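Side-chain contacts in serine-threonine phosphatase 2C (Toxoplasma gondii, PDB 2I44), which probably removes phosphate groups from serine and threonine side chains of proteins, as a metal-dependent phosphatase of the PP2C family: residues S82-E87 with V113-K118; V278-Q283 with A292-E297; M298-Q303 with D311-M316. All coordinates share one frame; numbering follows the deposited sequence.

Contact 1 of 3, residues S82-E87 with V113-K118; sequences SPAWQE and VDDMYK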
ATOM      1  N   SER A  82      -5.755  17.642   4.381  1.00 31.47           N
ATOM      2  CA  SER A  82      -7.156  17.363   4.096  1.00 32.39           C
ATOM      3  C   SER A  82      -8.127  18.033   5.066  1.00 33.95           C
ATOM      4  O   SER A  82      -8.007  17.886   6.282  1.00 33.66           O
ATOM      5  CB  SER A  82      -7.398  15.860   4.130  1.00 32.49           C
ATOM      6  OG  SER A  82      -8.781  15.559   4.162  1.00 33.91           O
ATOM      7  N   PRO A  83      -9.105  18.786   4.535  1.00 34.40           N
ATOM      8  CA  PRO A  83     -10.068  19.443   5.419  1.00 33.33           C
ATOM      9  C   PRO A  83     -10.726  18.360   6.265  1.00 32.51           C
ATOM     10  O   PRO A  83     -11.136  18.597   7.398  1.00 30.93           O
ATOM     11  CB  PRO A  83     -11.039  20.090   4.438  1.00 34.46           C
ATOM     12  CG  PRO A  83     -10.131  20.461   3.291  1.00 36.28           C
ATOM     13  CD  PRO A  83      -9.306  19.195   3.133  1.00 35.42           C
ATOM     14  N   ALA A  84     -10.804  17.161   5.690  1.00 30.14           N
ATOM     15  CA  ALA A  84     -11.390  16.012   6.362  1.00 28.61           C
ATOM     16  C   ALA A  84     -10.516  15.632   7.551  1.00 27.44           C
ATOM     17  O   ALA A  84     -11.015  15.211   8.596  1.00 28.74           O
ATOM     18  CB  ALA A  84     -11.496  14.842   5.388  1.00 29.58           C
ATOM     19  N   TRP A  85      -9.206  15.775   7.384  1.00 25.41           N
ATOM     20  CA  TRP A  85      -8.282  15.454   8.458  1.00 26.28           C
ATOM     21  C   TRP A  85      -8.289  16.552   9.515  1.00 27.15           C
ATOM     22  O   TRP A  85      -8.078  16.286  10.696  1.00 26.27           O
ATOM     23  CB  TRP A  85      -6.865  15.251   7.913  1.00 23.68           C
ATOM     24  CG  TRP A  85      -5.906  14.820   8.977  1.00 22.90           C
ATOM     25  CD1 TRP A  85      -4.983  15.600   9.609  1.00 21.41           C
ATOM     26  CD2 TRP A  85      -5.805  13.518   9.570  1.00 23.00           C
ATOM     27  NE1 TRP A  85      -4.310  14.867  10.560  1.00 22.38           N
ATOM     28  CE2 TRP A  85      -4.794  13.586  10.557  1.00 21.94           C
ATOM     29  CE3 TRP A  85      -6.473  12.301   9.365  1.00 20.88           C
ATOM     30  CZ2 TRP A  85      -4.431  12.484  11.336  1.00 21.61           C
ATOM     31  CZ3 TRP A  85      -6.112  11.202  10.142  1.00 22.29           C
ATOM     32  CH2 TRP A  85      -5.097  11.305  11.115  1.00 23.46           C
ATOM     33  N   GLN A  86      -8.526  17.787   9.086  1.00 26.61           N
ATOM     34  CA  GLN A  86      -8.579  18.902  10.020  1.00 27.38           C
ATOM     35  C   GLN A  86      -9.729  18.622  10.976  1.00 26.73           C
ATOM     36  O   GLN A  86      -9.632  18.889  12.170  1.00 25.69           O
ATOM     37  CB  GLN A  86      -8.831  20.217   9.279  1.00 30.19           C
ATOM     38  CG  GLN A  86      -7.851  20.462   8.130  1.00 34.75           C
ATOM     39  CD  GLN A  86      -8.136  21.749   7.372  1.00 37.94           C
ATOM     40  OE1 GLN A  86      -9.205  22.349   7.517  1.00 40.04           O
ATOM     41  NE2 GLN A  86      -7.183  22.172   6.544  1.00 37.81           N
ATOM     42  N   GLU A  87     -10.814  18.065  10.443  1.00 26.88           N
ATOM     43  CA  GLU A  87     -11.968  17.733  11.267  1.00 27.91           C
ATOM     44  C   GLU A  87     -11.630  16.550  12.164  1.00 27.13           C
ATOM     45  O   GLU A  87     -12.221  16.392  13.231  1.00 27.20           O
ATOM     46  CB  GLU A  87     -13.190  17.400  10.401  1.00 29.41           C
ATOM     47  CG  GLU A  87     -13.450  18.398   9.294  1.00 34.52           C
ATOM     48  CD  GLU A  87     -14.898  18.415   8.832  1.00 38.69           C
ATOM     49  OE1 GLU A  87     -15.575  17.359   8.893  1.00 39.02           O
ATOM     50  OE2 GLU A  87     -15.356  19.494   8.399  1.00 41.41           O
ATOM     51  N   VAL A 113      -8.604   9.613   3.918  1.00 15.40           N
ATOM     52  CA  VAL A 113      -7.741   8.713   3.160  1.00 16.22           C
ATOM     53  C   VAL A 113      -8.082   8.860   1.684  1.00 15.58           C
ATOM     54  O   VAL A 113      -7.202   8.867   0.830  1.00 16.07           O
ATOM     55  CB  VAL A 113      -7.931   7.248   3.619  1.00 15.48           C
ATOM     56  CG1 VAL A 113      -7.179   6.292   2.696  1.00 13.16           C
ATOM     57  CG2 VAL A 113      -7.417   7.095   5.043  1.00 16.31           C
ATOM     58  N   ASP A 114      -9.367   9.004   1.391  1.00 16.95           N
ATOM     59  CA  ASP A 114      -9.797   9.165   0.015  1.00 19.65           C
ATOM     60  C   ASP A 114      -9.180  10.437  -0.564  1.00 17.86           C
ATOM     61  O   ASP A 114      -8.664  10.434  -1.686  1.00 15.48           O
ATOM     62  CB  ASP A 114     -11.322   9.246  -0.068  1.00 20.59           C
ATOM     63  CG  ASP A 114     -11.830   8.985  -1.471  1.00 25.70           C
ATOM     64  OD1 ASP A 114     -11.777   7.817  -1.902  1.00 26.81           O
ATOM     65  OD2 ASP A 114     -12.265   9.942  -2.148  1.00 25.36           O
ATOM     66  N   ASP A 115      -9.242  11.522   0.205  1.00 18.14           N
ATOM     67  CA  ASP A 115      -8.683  12.804  -0.222  1.00 18.01           C
ATOM     68  C   ASP A 115      -7.182  12.686  -0.436  1.00 16.93           C
ATOM     69  O   ASP A 115      -6.636  13.235  -1.391  1.00 15.36           O
ATOM     70  CB  ASP A 115      -8.949  13.882   0.829  1.00 21.23           C
ATOM     71  CG  ASP A 115     -10.379  14.371   0.810  1.00 24.68           C
ATOM     72  OD1 ASP A 115     -11.165  13.868  -0.017  1.00 26.79           O
ATOM     73  OD2 ASP A 115     -10.718  15.260   1.625  1.00 29.02           O
HETATM   74  N   MSE A 116      -6.522  11.973   0.469  1.00 17.37           N
HETATM   75  CA  MSE A 116      -5.080  11.777   0.378  1.00 18.75           C
HETATM   76  C   MSE A 116      -4.678  11.130  -0.947  1.00 18.47           C
HETATM   77  O   MSE A 116      -3.797  11.623  -1.656  1.00 16.40           O
HETATM   78  CB  MSE A 116      -4.596  10.897   1.532  1.00 21.27           C
HETATM   79  CG  MSE A 116      -3.122  10.518   1.445  1.00 24.51           C
HETATM   80 SE   MSE A 116      -2.566   9.238   2.820  1.00 37.76          SE
HETATM   81  CE  MSE A 116      -3.064   7.610   1.920  1.00 29.09           C
ATOM     82  N   TYR A 117      -5.335  10.024  -1.276  1.00 16.98           N
ATOM     83  CA  TYR A 117      -5.035   9.307  -2.506  1.00 17.70           C
ATOM     84  C   TYR A 117      -5.190  10.172  -3.748  1.00 17.33           C
ATOM     85  O   TYR A 117      -4.253  10.319  -4.526  1.00 15.43           O
ATOM     86  CB  TYR A 117      -5.918   8.062  -2.619  1.00 18.03           C
ATOM     87  CG  TYR A 117      -5.285   6.839  -1.990  1.00 17.78           C
ATOM     88  CD1 TYR A 117      -4.355   6.071  -2.697  1.00 16.81           C
ATOM     89  CD2 TYR A 117      -5.558   6.489  -0.665  1.00 17.45           C
ATOM     90  CE1 TYR A 117      -3.714   4.983  -2.096  1.00 17.77           C
ATOM     91  CE2 TYR A 117      -4.919   5.406  -0.057  1.00 17.19           C
ATOM     92  CZ  TYR A 117      -3.999   4.658  -0.778  1.00 17.68           C
ATOM     93  OH  TYR A 117      -3.380   3.580  -0.184  1.00 14.94           O
ATOM     94  N   LYS A 118      -6.368  10.753  -3.922  1.00 18.85           N
ATOM     95  CA  LYS A 118      -6.629  11.582  -5.088  1.00 18.34           C
ATOM     96  C   LYS A 118      -5.747  12.821  -5.176  1.00 18.65           C
ATOM     97  O   LYS A 118      -5.280  13.165  -6.257  1.00 17.14           O
ATOM     98  CB  LYS A 118      -8.107  11.967  -5.127  1.00 22.20           C
ATOM     99  CG  LYS A 118      -9.022  10.773  -5.380  1.00 24.12           C
ATOM    100  CD  LYS A 118     -10.473  11.102  -5.103  1.00 26.13           C
ATOM    101  CE  LYS A 118     -11.369   9.908  -5.367  1.00 26.34           C
ATOM    102  NZ  LYS A 118     -12.720  10.084  -4.766  1.00 27.87           N
TER

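Contact 2 of 3, residues V278-Q283 with A292-E297; sequences VEIAMQ and AQALVE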
ATOM      1  N   VAL A 278       1.827 -14.129   8.799  1.00 19.23           N
ATOM      2  CA  VAL A 278       1.549 -13.836  10.196  1.00 21.22           C
ATOM      3  C   VAL A 278       2.308 -14.792  11.116  1.00 22.40           C
ATOM      4  O   VAL A 278       2.918 -14.367  12.097  1.00 22.83           O
ATOM      5  CB  VAL A 278       0.043 -13.926  10.487  1.00 20.39           C
ATOM      6  CG1 VAL A 278      -0.207 -13.825  11.978  1.00 21.58           C
ATOM      7  CG2 VAL A 278      -0.682 -12.808   9.757  1.00 21.05           C
ATOM      8  N   GLU A 279       2.275 -16.079  10.790  1.00 23.50           N
ATOM      9  CA  GLU A 279       2.968 -17.087  11.583  1.00 24.19           C
ATOM     10  C   GLU A 279       4.459 -16.772  11.682  1.00 23.30           C
ATOM     11  O   GLU A 279       5.018 -16.743  12.781  1.00 20.31           O
ATOM     12  CB  GLU A 279       2.777 -18.472  10.966  1.00 27.87           C
ATOM     13  CG  GLU A 279       3.645 -19.547  11.606  1.00 35.69           C
ATOM     14  CD  GLU A 279       3.302 -20.945  11.122  1.00 39.40           C
ATOM     15  OE1 GLU A 279       2.279 -21.498  11.578  1.00 41.61           O
ATOM     16  OE2 GLU A 279       4.049 -21.483  10.279  1.00 42.34           O
ATOM     17  N   ILE A 280       5.096 -16.536  10.534  1.00 21.40           N
ATOM     18  CA  ILE A 280       6.518 -16.217  10.493  1.00 21.50           C
ATOM     19  C   ILE A 280       6.812 -14.969  11.322  1.00 22.14           C
ATOM     20  O   ILE A 280       7.764 -14.942  12.101  1.00 21.42           O
ATOM     21  CB  ILE A 280       6.995 -15.981   9.043  1.00 22.79           C
ATOM     22  CG1 ILE A 280       6.882 -17.280   8.240  1.00 24.65           C
ATOM     23  CG2 ILE A 280       8.442 -15.483   9.033  1.00 21.33           C
ATOM     24  CD1 ILE A 280       7.247 -17.127   6.781  1.00 24.48           C
ATOM     25  N   ALA A 281       5.987 -13.939  11.148  1.00 22.35           N
ATOM     26  CA  ALA A 281       6.149 -12.687  11.875  1.00 23.40           C
ATOM     27  C   ALA A 281       5.901 -12.880  13.375  1.00 23.44           C
ATOM     28  O   ALA A 281       6.638 -12.349  14.198  1.00 22.43           O
ATOM     29  CB  ALA A 281       5.194 -11.633  11.319  1.00 21.91           C
HETATM   30  N   MSE A 282       4.860 -13.630  13.722  1.00 25.33           N
HETATM   31  CA  MSE A 282       4.527 -13.881  15.124  1.00 27.85           C
HETATM   32  C   MSE A 282       5.639 -14.657  15.820  1.00 28.47           C
HETATM   33  O   MSE A 282       5.992 -14.377  16.966  1.00 26.87           O
HETATM   34  CB  MSE A 282       3.221 -14.669  15.232  1.00 31.58           C
HETATM   35  CG  MSE A 282       1.968 -13.853  14.964  1.00 37.07           C
HETATM   36 SE   MSE A 282       1.779 -12.393  16.207  1.00 50.41          SE
HETATM   37  CE  MSE A 282       0.502 -13.204  17.442  1.00 41.70           C
ATOM     38  N   GLN A 283       6.193 -15.638  15.119  1.00 28.58           N
ATOM     39  CA  GLN A 283       7.264 -16.434  15.690  1.00 28.92           C
ATOM     40  C   GLN A 283       8.531 -15.614  15.867  1.00 28.73           C
ATOM     41  O   GLN A 283       9.183 -15.701  16.906  1.00 29.54           O
ATOM     42  CB  GLN A 283       7.566 -17.657  14.823  1.00 30.05           C
ATOM     43  CG  GLN A 283       8.849 -18.368  15.249  1.00 36.16           C
ATOM     44  CD  GLN A 283       8.851 -19.845  14.914  1.00 38.12           C
ATOM     45  OE1 GLN A 283       7.967 -20.589  15.348  1.00 41.61           O
ATOM     46  NE2 GLN A 283       9.851 -20.282  14.150  1.00 37.55           N
ATOM     47  N   ALA A 292      10.041  -8.298  10.306  1.00 21.21           N
ATOM     48  CA  ALA A 292      10.051  -7.871   8.910  1.00 20.91           C
ATOM     49  C   ALA A 292      11.210  -8.507   8.155  1.00 21.91           C
ATOM     50  O   ALA A 292      11.073  -8.879   6.990  1.00 21.63           O
ATOM     51  CB  ALA A 292      10.139  -6.344   8.823  1.00 19.86           C
ATOM     52  N   GLN A 293      12.356  -8.630   8.812  1.00 22.92           N
ATOM     53  CA  GLN A 293      13.501  -9.234   8.156  1.00 24.79           C
ATOM     54  C   GLN A 293      13.235 -10.720   7.975  1.00 24.17           C
ATOM     55  O   GLN A 293      13.609 -11.313   6.962  1.00 23.92           O
ATOM     56  CB  GLN A 293      14.767  -9.026   8.983  1.00 26.71           C
ATOM     57  CG  GLN A 293      16.020  -9.583   8.332  1.00 30.29           C
ATOM     58  CD  GLN A 293      17.215  -9.512   9.254  1.00 33.32           C
ATOM     59  OE1 GLN A 293      17.179 -10.030  10.369  1.00 36.56           O
ATOM     60  NE2 GLN A 293      18.280  -8.871   8.798  1.00 33.48           N
ATOM     61  N   ALA A 294      12.582 -11.320   8.964  1.00 24.24           N
ATOM     62  CA  ALA A 294      12.266 -12.740   8.896  1.00 24.27           C
ATOM     63  C   ALA A 294      11.391 -12.997   7.669  1.00 23.23           C
ATOM     64  O   ALA A 294      11.630 -13.939   6.917  1.00 21.81           O
ATOM     65  CB  ALA A 294      11.549 -13.184  10.166  1.00 24.36           C
ATOM     66  N   LEU A 295      10.388 -12.149   7.463  1.00 21.87           N
ATOM     67  CA  LEU A 295       9.493 -12.295   6.317  1.00 21.00           C
ATOM     68  C   LEU A 295      10.240 -12.197   4.992  1.00 21.10           C
ATOM     69  O   LEU A 295       9.971 -12.958   4.066  1.00 19.88           O
ATOM     70  CB  LEU A 295       8.392 -11.229   6.360  1.00 21.18           C
ATOM     71  CG  LEU A 295       7.260 -11.454   7.361  1.00 20.62           C
ATOM     72  CD1 LEU A 295       6.357 -10.237   7.421  1.00 21.56           C
ATOM     73  CD2 LEU A 295       6.475 -12.686   6.950  1.00 20.93           C
ATOM     74  N   VAL A 296      11.178 -11.259   4.895  1.00 20.90           N
ATOM     75  CA  VAL A 296      11.927 -11.095   3.656  1.00 21.32           C
ATOM     76  C   VAL A 296      12.930 -12.230   3.421  1.00 22.13           C
ATOM     77  O   VAL A 296      12.971 -12.812   2.334  1.00 19.73           O
ATOM     78  CB  VAL A 296      12.673  -9.733   3.618  1.00 21.26           C
ATOM     79  CG1 VAL A 296      13.571  -9.653   2.383  1.00 17.34           C
ATOM     80  CG2 VAL A 296      11.662  -8.586   3.611  1.00 19.09           C
ATOM     81  N   GLU A 297      13.726 -12.555   4.434  1.00 22.94           N
ATOM     82  CA  GLU A 297      14.724 -13.612   4.278  1.00 25.09           C
ATOM     83  C   GLU A 297      14.095 -14.985   4.018  1.00 25.05           C
ATOM     84  O   GLU A 297      14.612 -15.758   3.212  1.00 23.63           O
ATOM     85  CB  GLU A 297      15.650 -13.645   5.501  1.00 25.04           C
ATOM     86  CG  GLU A 297      16.278 -12.281   5.789  1.00 29.41           C
ATOM     87  CD  GLU A 297      17.475 -12.341   6.723  1.00 31.47           C
ATOM     88  OE1 GLU A 297      17.409 -13.075   7.732  1.00 33.13           O
ATOM     89  OE2 GLU A 297      18.480 -11.642   6.453  1.00 32.74           O
TER

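Contact 3 of 3, residues M298-Q303 with D311-M316; sequences MTLAEQ and DNITAM. With CA (calcium ion), chain D.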
HETATM    1  N   MSE A 298      12.978 -15.272   4.685  1.00 26.51           N
HETATM    2  CA  MSE A 298      12.267 -16.538   4.507  1.00 28.86           C
HETATM    3  C   MSE A 298      11.764 -16.650   3.067  1.00 27.93           C
HETATM    4  O   MSE A 298      11.830 -17.716   2.457  1.00 27.44           O
HETATM    5  CB  MSE A 298      11.064 -16.617   5.453  1.00 35.27           C
HETATM    6  CG  MSE A 298      11.396 -16.738   6.933  1.00 43.61           C
HETATM    7 SE   MSE A 298      11.886 -18.515   7.443  1.00 61.63          SE
HETATM    8  CE  MSE A 298      10.172 -19.137   8.061  1.00 52.18           C
ATOM      9  N   THR A 299      11.256 -15.539   2.538  1.00 24.12           N
ATOM     10  CA  THR A 299      10.740 -15.485   1.178  1.00 22.49           C
ATOM     11  C   THR A 299      11.859 -15.700   0.169  1.00 23.21           C
ATOM     12  O   THR A 299      11.690 -16.437  -0.801  1.00 22.69           O
ATOM     13  CB  THR A 299      10.060 -14.122   0.904  1.00 21.69           C
ATOM     14  OG1 THR A 299       8.907 -13.997   1.746  1.00 19.04           O
ATOM     15  CG2 THR A 299       9.635 -14.002  -0.559  1.00 19.66           C
ATOM     16  N   LEU A 300      12.999 -15.058   0.406  1.00 23.08           N
ATOM     17  CA  LEU A 300      14.151 -15.185  -0.476  1.00 24.60           C
ATOM     18  C   LEU A 300      14.701 -16.612  -0.480  1.00 24.79           C
ATOM     19  O   LEU A 300      15.094 -17.128  -1.526  1.00 25.46           O
ATOM     20  CB  LEU A 300      15.241 -14.195  -0.058  1.00 26.32           C
ATOM     21  CG  LEU A 300      14.962 -12.721  -0.376  1.00 27.64           C
ATOM     22  CD1 LEU A 300      15.960 -11.812   0.330  1.00 25.39           C
ATOM     23  CD2 LEU A 300      15.037 -12.520  -1.878  1.00 27.86           C
ATOM     24  N   ALA A 301      14.720 -17.248   0.684  1.00 24.68           N
ATOM     25  CA  ALA A 301      15.211 -18.615   0.786  1.00 26.19           C
ATOM     26  C   ALA A 301      14.317 -19.546  -0.033  1.00 27.06           C
ATOM     27  O   ALA A 301      14.805 -20.399  -0.771  1.00 27.71           O
ATOM     28  CB  ALA A 301      15.228 -19.055   2.243  1.00 25.24           C
ATOM     29  N   GLU A 302      13.006 -19.371   0.095  1.00 27.24           N
ATOM     30  CA  GLU A 302      12.046 -20.192  -0.633  1.00 26.89           C
ATOM     31  C   GLU A 302      12.207 -20.010  -2.135  1.00 26.82           C
ATOM     32  O   GLU A 302      12.133 -20.976  -2.901  1.00 27.83           O
ATOM     33  CB  GLU A 302      10.620 -19.822  -0.226  1.00 27.03           C
ATOM     34  CG  GLU A 302       9.531 -20.611  -0.944  1.00 25.44           C
ATOM     35  CD  GLU A 302       9.690 -22.115  -0.780  1.00 26.32           C
ATOM     36  OE1 GLU A 302      10.167 -22.551   0.290  1.00 25.73           O
ATOM     37  OE2 GLU A 302       9.330 -22.862  -1.712  1.00 26.02           O
ATOM     38  N   GLN A 303      12.426 -18.770  -2.557  1.00 27.02           N
ATOM     39  CA  GLN A 303      12.597 -18.486  -3.969  1.00 25.26           C
ATOM     40  C   GLN A 303      13.841 -19.190  -4.514  1.00 26.49           C
ATOM     41  O   GLN A 303      13.809 -19.733  -5.623  1.00 24.80           O
ATOM     42  CB  GLN A 303      12.682 -16.975  -4.195  1.00 26.54           C
ATOM     43  CG  GLN A 303      11.344 -16.227  -4.031  1.00 25.69           C
ATOM     44  CD  GLN A 303      10.359 -16.470  -5.173  1.00 25.90           C
ATOM     45  OE1 GLN A 303       9.784 -15.523  -5.717  1.00 27.29           O
ATOM     46  NE2 GLN A 303      10.147 -17.730  -5.527  1.00 23.88           N
ATOM     47  N   ASP A 311      11.624 -11.110  -6.727  1.00 19.22           N
ATOM     48  CA  ASP A 311      11.209  -9.747  -7.033  1.00 18.60           C
ATOM     49  C   ASP A 311      11.672  -8.843  -5.889  1.00 18.39           C
ATOM     50  O   ASP A 311      12.193  -9.341  -4.894  1.00 18.54           O
ATOM     51  CB  ASP A 311       9.683  -9.707  -7.147  1.00 15.58           C
ATOM     52  CG  ASP A 311       9.153  -8.319  -7.442  1.00 16.45           C
ATOM     53  OD1 ASP A 311       9.901  -7.503  -8.025  1.00 15.02           O
ATOM     54  OD2 ASP A 311       7.983  -8.046  -7.102  1.00 17.04           O
ATOM     55  N   ASN A 312      11.511  -7.525  -6.019  1.00 18.61           N
ATOM     56  CA  ASN A 312      11.874  -6.656  -4.899  1.00 17.59           C
ATOM     57  C   ASN A 312      10.912  -7.139  -3.809  1.00 17.09           C
ATOM     58  O   ASN A 312       9.767  -7.499  -4.112  1.00 17.95           O
ATOM     59  CB  ASN A 312      11.559  -5.174  -5.172  1.00 14.35           C
ATOM     60  CG  ASN A 312      12.464  -4.541  -6.213  1.00 14.44           C
ATOM     61  OD1 ASN A 312      13.600  -4.966  -6.426  1.00 16.62           O
ATOM     62  ND2 ASN A 312      11.966  -3.490  -6.847  1.00 10.25           N
ATOM     63  N   ILE A 313      11.361  -7.152  -2.558  1.00 16.80           N
ATOM     64  CA  ILE A 313      10.521  -7.593  -1.453  1.00 17.42           C
ATOM     65  C   ILE A 313      10.613  -6.590  -0.318  1.00 17.64           C
ATOM     66  O   ILE A 313      11.704  -6.224   0.110  1.00 17.71           O
ATOM     67  CB  ILE A 313      10.956  -8.972  -0.902  1.00 19.85           C
ATOM     68  CG1 ILE A 313      11.142  -9.969  -2.046  1.00 23.32           C
ATOM     69  CG2 ILE A 313       9.896  -9.496   0.067  1.00 18.64           C
ATOM     70  CD1 ILE A 313      11.701 -11.312  -1.604  1.00 24.22           C
ATOM     71  N   THR A 314       9.459  -6.147   0.160  1.00 15.47           N
ATOM     72  CA  THR A 314       9.393  -5.196   1.255  1.00 15.42           C
ATOM     73  C   THR A 314       8.301  -5.616   2.220  1.00 16.16           C
ATOM     74  O   THR A 314       7.178  -5.931   1.810  1.00 14.86           O
ATOM     75  CB  THR A 314       9.096  -3.774   0.742  1.00 16.71           C
ATOM     76  OG1 THR A 314      10.211  -3.311  -0.029  1.00 18.97           O
ATOM     77  CG2 THR A 314       8.854  -2.810   1.897  1.00 19.15           C
ATOM     78  N   ALA A 315       8.638  -5.622   3.503  1.00 15.70           N
ATOM     79  CA  ALA A 315       7.684  -5.993   4.533  1.00 16.15           C
ATOM     80  C   ALA A 315       7.766  -5.015   5.703  1.00 16.21           C
ATOM     81  O   ALA A 315       8.849  -4.630   6.134  1.00 15.86           O
ATOM     82  CB  ALA A 315       7.955  -7.415   5.012  1.00 14.21           C
HETATM   83  N   MSE A 316       6.605  -4.598   6.188  1.00 17.01           N
HETATM   84  CA  MSE A 316       6.513  -3.683   7.313  1.00 19.63           C
HETATM   85  C   MSE A 316       5.583  -4.390   8.290  1.00 19.02           C
HETATM   86  O   MSE A 316       4.430  -4.661   7.962  1.00 19.12           O
HETATM   87  CB  MSE A 316       5.900  -2.344   6.866  1.00 20.94           C
HETATM   88  CG  MSE A 316       5.795  -1.281   7.964  1.00 25.03           C
HETATM   89 SE   MSE A 316       4.954   0.382   7.358  1.00 36.08          SE
HETATM   90  CE  MSE A 316       6.494   1.195   6.527  1.00 25.35           C
TER
HETATM   91 CA    CA D 401       6.634  -6.176  -7.156  1.00 26.90          CA
HETATM   92  O   HOH W   1       9.659 -12.596  -4.726  1.00 27.70           O
HETATM   93  O   HOH W   2       8.144  -5.299  -8.320  1.00 18.46           O
HETATM   94  O   HOH W   3       7.703  -5.758  -5.138  1.00 15.94           O
HETATM   95  O   HOH W   4       5.326  -6.306  -8.572  1.00 28.30           O

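Contact 1 of 3, residues S82-E87 with V113-K118
Ser82 and Asp115 face each other across the gap between the start of helix 83-92 and the middle of the long helix 98-130, and their CB atoms lie 4.1 Å apart. Both CA-CB bonds point toward the opposing segment, so two short polar side chains are enough to join the helices here. The Ser82 hydroxyl donates from OG to OD2 of Asp115 over 3.2 Å. It meets this oxygen on its anti side, 18° out of the carboxylate plane. In Asp115, OD1 eclipses CA and OD2 points outward. OD1 is thus left to accept from NE2 of Gln111, one turn earlier in the same helix, and the two oxygens divide their work between the neighbouring helix and their own.

Ser82 OG sits anti to its amide nitrogen (chi1 167°), beside the carbonyl carbon, and from there it also caps the helix that follows. Trp85 N donates to this OG at 3.3 Å, with an angle of 142° at the hydrogen. Serine suits the N-cap because its hydroxyl can accept from an amide at the helix start and still donate a hydrogen bond of its own. Pro83, next in line, has no N-H to leave without a partner in the first turn. Ala84 is small enough to bring its CB within 3.9 Å of Asp115 OD2 alongside the hydroxyl, while its methyl also rests on Gln111 and Ala112.

Bonds thus run from the Trp85 amide to the hydroxyl of Ser82, the N-cap, and on to the Asp115 carboxylate. Asp115 would be expected to polarise the hydroxyl and perhaps make its oxygen a somewhat better acceptor, and its negative charge lies near a helix N-terminus, where the dipole probably favours it.

Contact 2 of 3, residues V278-Q283 with A292-E297
Helices 274-286 and 291-305 form a hairpin whose local axes, over the segments 278-283 and 292-297, run at 135° to each other and approach to 8.6 Å, with the CA atoms of Ile280 and Leu295 closest at 6.5 Å. Ile280 meets Leu295 and Ala294 through its beta-branched root. Its CG2 touches the Ala294 methyl, CB, at 4.0 Å, while its CB lies 3.9 Å from Leu295 CD2. The two larger side chains pass at a slant, so that Leu295 CD2 lies against both CB and CG2 of the isoleucine.

Leucine reaches this spot through its length. The Leu295 CA-CB bond does not aim at the other helix, but CG, anti to the carbonyl carbon (chi1 -76°), carries the two methyls over to it. CD1 takes the second contact, 4.3 Å from Ala281 CB. Alanine at 281 and 294 keeps the helices close, since each offers a single methyl, while the branched Ile280 and Leu295 fill the space between them.

Leu295 also rests on Ala315, Thr317 and Ile262 of the adjoining sheet, and Val278 packs on Val260 of the same sheet. This places the hairpin as an outer helical layer on one sheet of the PP2C beta-sandwich.

No hydrogen bond or charge pair passes between the segments. Their adhesion rests on apolar contact at van der Waals range, whose strength comes from burying methyl groups rather than from directed bonds.

Contact 3 of 3, residues M298-Q303 with D311-M316
In the PP2C fold, a beta-sandwich with metal ions bound between its sheets, helix 291-305 packs by Thr299 and Leu300 on Ile313, which opens strand 313-320 just two residues after the calcium ligand Asp311. One methyl carries the packing: Ile313 CD1 lies 3.5 Å from Thr299 CG2 and 3.6 Å from Leu300 CD2. The isoleucine slants past the threonine and runs counter to the leucine. CG1 of Ile313 stands anti to the carbonyl carbon (chi1 -49°) and, with chi2 extended at 174°, holds CD1 out toward the helix. Isoleucine therefore suits a strand residue that must span the sheet-helix gap. With OG1 of Thr299 hydrogen-bonded to Leu295 O within the helix, the methyl CG2 is the branch turned to Ile313.

Beside this packing a water joins the segments. Water 1 donates to Gln303 OE1 and accepts from Asp311 N, linking the helix to the backbone of the metal-binding residue.

Asp311 itself turns away from the helix. Its OD2 binds the calcium ion at 2.3 Å, together with Asp60, Asp266 and three waters, making six ligands. OD1 stays 3.6 Å from the ion, so this carboxylate binds through one oxygen. Aspartate suits the place because one oxygen can bind the ion while the other accepts from water 2 and, weakly, from Asn312 N. Water 3, another ligand, donates to Asn312 O. Water 2 is held by both ion and carboxylate, donating to Asp311 OD1 at 2.8 Å.

Contacts 2 and 3 share helix 291-305 and lie side by side, their centres 10 Å apart, where Val296 CG2 reaches Ile313 CG2. Contact 1 is on the other side of the chain's centre, 32 Å from contact 2 between centres, and belongs to the helices over the opposite sheet. Contacts 2 and 3 are both buried, contact 1 only partly so. Its chemistry follows its place, resting on a hydroxyl and a carboxylate. Contact 2, between two helices, is wholly apolar. Contact 3 joins helix to strand and combines both characters, with methyl packing beside a water bridge and the calcium site; it alone reaches the metal site.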